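Vacuolar-sorting protein BRO1 (Saccharomyces cerevisiae, PDB 1ZB1) helps concentrate and sort cargo proteins into intralumenal vesicles of multivesicular bodies and recruits the deubiquitinase Doa4 to endosomes, this chain being its Bro1 domain. Local coordinates at residues F97-A102 with A119-C124. Residues are numbered along the deposited sequence; the frame is centred on the assembly and turned at random.
Sequences FTWYDA and AFEKSC
Phe97 and Trp99 pack against Phe120, Glu121 and Cys124 in a buried strand-on-helix contact, where a two-stranded antiparallel hairpin lies over the first turns of helix 118-139 in the Bro1 domain. The axes of 97-100 and 119-124 come within 8.8 Å, and strand alternation turns Phe97 and Trp99 toward the helix. The indole is the centrepiece because it offers both a broad apolar face and a polar edge. Against that face lies Cys124, small enough to sit close: Cys124 CB is 3.5 Å, and SG 3.8 Å, from the centroid of the five-membered ring of Trp99, a sulfur-aromatic contact. At the rim, Trp99 NE1 donates to Glu121 OE1 (2.7 Å), with the acceptor in the indole plane and the N-H approaching almost in line with the OE1-CD bond. Phe120 suits its place by giving the indole edge an aromatic face, in a T-shaped pair with the planes at 88°. Phe97 offers a flat face to the aliphatic part of Glu121, whose CB stands 3.7 Å from the centroid of the Phe97 ring in a CH-pi contact. A bend at chi2 (82°) swings the carboxylate past the CD2-CE2 rim of Phe97, above the plane but outside the ring. OE2 is taken by a salt bridge to Arg56 and a hydrogen bond with Tyr75. Both oxygens of this buried carboxylate thus have partners, and the neighbouring arginine would be expected to favour its ionised form. The indole N-H bond to Glu121 is the polar link between strand and helix within aromatic packing.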
ATOM      1  N   PHE A  97     -18.111  18.252   7.568  1.00 16.83           N
ATOM      2  CA  PHE A  97     -17.305  17.242   6.882  1.00 16.59           C
ATOM      3  C   PHE A  97     -17.952  15.874   7.143  1.00 17.03           C
ATOM      4  O   PHE A  97     -17.981  15.397   8.289  1.00 16.98           O
ATOM      5  CB  PHE A  97     -15.876  17.258   7.438  1.00 16.18           C
ATOM      6  CG  PHE A  97     -15.160  18.582   7.268  1.00 16.61           C
ATOM      7  CD1 PHE A  97     -14.515  19.181   8.348  1.00 16.74           C
ATOM      8  CD2 PHE A  97     -15.070  19.190   6.016  1.00 17.97           C
ATOM      9  CE1 PHE A  97     -13.785  20.366   8.187  1.00 18.05           C
ATOM     10  CE2 PHE A  97     -14.344  20.372   5.839  1.00 14.45           C
ATOM     11  CZ  PHE A  97     -13.699  20.962   6.920  1.00 16.09           C
ATOM     12  N   THR A  98     -18.453  15.243   6.085  1.00 16.48           N
ATOM     13  CA  THR A  98     -19.143  13.961   6.209  1.00 15.98           C
ATOM     14  C   THR A  98     -18.534  12.848   5.355  1.00 16.69           C
ATOM     15  O   THR A  98     -18.556  12.912   4.118  1.00 16.50           O
ATOM     16  CB  THR A  98     -20.643  14.144   5.844  1.00 13.58           C
ATOM     17  OG1 THR A  98     -21.213  15.154   6.692  1.00 16.59           O
ATOM     18  CG2 THR A  98     -21.420  12.838   6.012  1.00 14.04           C
ATOM     19  N   TRP A  99     -17.998  11.824   6.019  1.00 15.76           N
ATOM     20  CA  TRP A  99     -17.368  10.697   5.321  1.00 15.35           C
ATOM     21  C   TRP A  99     -17.928   9.317   5.652  1.00 17.34           C
ATOM     22  O   TRP A  99     -18.251   9.019   6.805  1.00 15.15           O
ATOM     23  CB  TRP A  99     -15.857  10.674   5.590  1.00 16.29           C
ATOM     24  CG  TRP A  99     -15.127  11.852   5.017  1.00 17.72           C
ATOM     25  CD1 TRP A  99     -15.021  13.096   5.563  1.00 18.91           C
ATOM     26  CD2 TRP A  99     -14.438  11.902   3.764  1.00 14.61           C
ATOM     27  NE1 TRP A  99     -14.305  13.924   4.724  1.00 19.32           N
ATOM     28  CE2 TRP A  99     -13.937  13.214   3.613  1.00 16.40           C
ATOM     29  CE3 TRP A  99     -14.194  10.963   2.750  1.00 16.54           C
ATOM     30  CZ2 TRP A  99     -13.205  13.614   2.488  1.00 16.13           C
ATOM     31  CZ3 TRP A  99     -13.460  11.365   1.625  1.00 17.72           C
ATOM     32  CH2 TRP A  99     -12.977  12.680   1.509  1.00 12.79           C
ATOM     33  N   TYR A 100     -18.012   8.474   4.625  1.00 16.81           N
ATOM     34  CA  TYR A 100     -18.498   7.104   4.761  1.00 17.49           C
ATOM     35  C   TYR A 100     -17.327   6.130   4.892  1.00 18.13           C
ATOM     36  O   TYR A 100     -16.244   6.367   4.352  1.00 16.63           O
ATOM     37  CB  TYR A 100     -19.309   6.686   3.523  1.00 18.41           C
ATOM     38  CG  TYR A 100     -20.652   7.362   3.350  1.00 20.30           C
ATOM     39  CD1 TYR A 100     -20.751   8.660   2.841  1.00 20.87           C
ATOM     40  CD2 TYR A 100     -21.833   6.685   3.668  1.00 21.87           C
ATOM     41  CE1 TYR A 100     -22.000   9.265   2.647  1.00 22.69           C
ATOM     42  CE2 TYR A 100     -23.081   7.280   3.482  1.00 23.33           C
ATOM     43  CZ  TYR A 100     -23.158   8.562   2.971  1.00 24.18           C
ATOM     44  OH  TYR A 100     -24.392   9.128   2.772  1.00 25.51           O
ATOM     45  N   ASP A 101     -17.540   5.027   5.598  1.00 16.72           N
ATOM     46  CA  ASP A 101     -16.493   4.022   5.728  1.00 17.05           C
ATOM     47  C   ASP A 101     -16.341   3.328   4.365  1.00 18.55           C
ATOM     48  O   ASP A 101     -17.329   3.154   3.644  1.00 18.35           O
ATOM     49  CB  ASP A 101     -16.875   2.964   6.769  1.00 17.22           C
ATOM     50  CG  ASP A 101     -16.696   3.442   8.197  1.00 19.26           C
ATOM     51  OD1 ASP A 101     -16.135   4.536   8.408  1.00 15.48           O
ATOM     52  OD2 ASP A 101     -17.110   2.701   9.109  1.00 21.39           O
ATOM     53  N   ALA A 102     -15.117   2.932   4.020  1.00 20.59           N
ATOM     54  CA  ALA A 102     -14.874   2.237   2.754  1.00 22.33           C
ATOM     55  C   ALA A 102     -15.738   0.977   2.703  1.00 23.77           C
ATOM     56  O   ALA A 102     -15.891   0.278   3.707  1.00 22.23           O
ATOM     57  CB  ALA A 102     -13.390   1.867   2.623  1.00 20.79           C
ATOM     58  N   ALA A 119      -8.644  17.738  11.242  1.00 19.09           N
ATOM     59  CA  ALA A 119      -7.968  16.438  11.257  1.00 18.85           C
ATOM     60  C   ALA A 119      -8.818  15.345  10.602  1.00 20.50           C
ATOM     61  O   ALA A 119      -8.282  14.436   9.956  1.00 20.71           O
ATOM     62  CB  ALA A 119      -7.623  16.030  12.699  1.00 20.98           C
ATOM     63  N   PHE A 120     -10.135  15.417  10.779  1.00 17.05           N
ATOM     64  CA  PHE A 120     -11.032  14.422  10.188  1.00 15.31           C
ATOM     65  C   PHE A 120     -11.007  14.568   8.657  1.00 16.01           C
ATOM     66  O   PHE A 120     -10.788  13.591   7.938  1.00 14.95           O
ATOM     67  CB  PHE A 120     -12.463  14.618  10.719  1.00 16.61           C
ATOM     68  CG  PHE A 120     -13.457  13.591  10.219  1.00 16.59           C
ATOM     69  CD1 PHE A 120     -13.214  12.228  10.369  1.00 15.96           C
ATOM     70  CD2 PHE A 120     -14.657  13.993   9.632  1.00 18.01           C
ATOM     71  CE1 PHE A 120     -14.147  11.272   9.945  1.00 16.38           C
ATOM     72  CE2 PHE A 120     -15.603  13.043   9.203  1.00 17.96           C
ATOM     73  CZ  PHE A 120     -15.343  11.682   9.363  1.00 16.65           C
ATOM     74  N   GLU A 121     -11.213  15.789   8.168  1.00 15.41           N
ATOM     75  CA  GLU A 121     -11.212  16.049   6.719  1.00 15.58           C
ATOM     76  C   GLU A 121      -9.845  15.685   6.111  1.00 16.12           C
ATOM     77  O   GLU A 121      -9.778  15.086   5.035  1.00 14.31           O
ATOM     78  CB  GLU A 121     -11.567  17.523   6.439  1.00 13.14           C
ATOM     79  CG  GLU A 121     -11.611  17.915   4.944  1.00 13.73           C
ATOM     80  CD  GLU A 121     -12.918  17.550   4.241  1.00 16.69           C
ATOM     81  OE1 GLU A 121     -13.578  16.573   4.641  1.00 17.72           O
ATOM     82  OE2 GLU A 121     -13.282  18.246   3.266  1.00 18.45           O
ATOM     83  N   LYS A 122      -8.764  16.014   6.819  1.00 16.27           N
ATOM     84  CA  LYS A 122      -7.407  15.702   6.366  1.00 18.01           C
ATOM     85  C   LYS A 122      -7.139  14.200   6.294  1.00 18.00           C
ATOM     86  O   LYS A 122      -6.706  13.685   5.263  1.00 18.23           O
ATOM     87  CB  LYS A 122      -6.363  16.324   7.308  1.00 18.04           C
ATOM     88  CG  LYS A 122      -6.088  17.797   7.082  1.00 15.90           C
ATOM     89  CD  LYS A 122      -5.298  18.406   8.245  1.00 18.72           C
ATOM     90  CE  LYS A 122      -4.002  17.647   8.523  1.00 22.58           C
ATOM     91  NZ  LYS A 122      -3.186  18.301   9.589  1.00 22.88           N
ATOM     92  N   SER A 123      -7.380  13.501   7.400  1.00 16.24           N
ATOM     93  CA  SER A 123      -7.129  12.066   7.453  1.00 16.68           C
ATOM     94  C   SER A 123      -7.892  11.295   6.378  1.00 14.66           C
ATOM     95  O   SER A 123      -7.332  10.397   5.737  1.00 14.23           O
ATOM     96  CB  SER A 123      -7.472  11.512   8.851  1.00 18.05           C
ATOM     97  OG  SER A 123      -8.837  11.705   9.174  1.00 33.63           O
ATOM     98  N   CYS A 124      -9.160  11.641   6.171  1.00 13.11           N
ATOM     99  CA  CYS A 124      -9.961  10.946   5.166  1.00 15.84           C
ATOM    100  C   CYS A 124      -9.428  11.209   3.750  1.00 16.15           C
ATOM    101  O   CYS A 124      -9.357  10.299   2.920  1.00 15.72           O
ATOM    102  CB  CYS A 124     -11.428  11.358   5.277  1.00 16.33           C
ATOM    103  SG  CYS A 124     -12.270  10.662   6.738  1.00 18.60           S
TER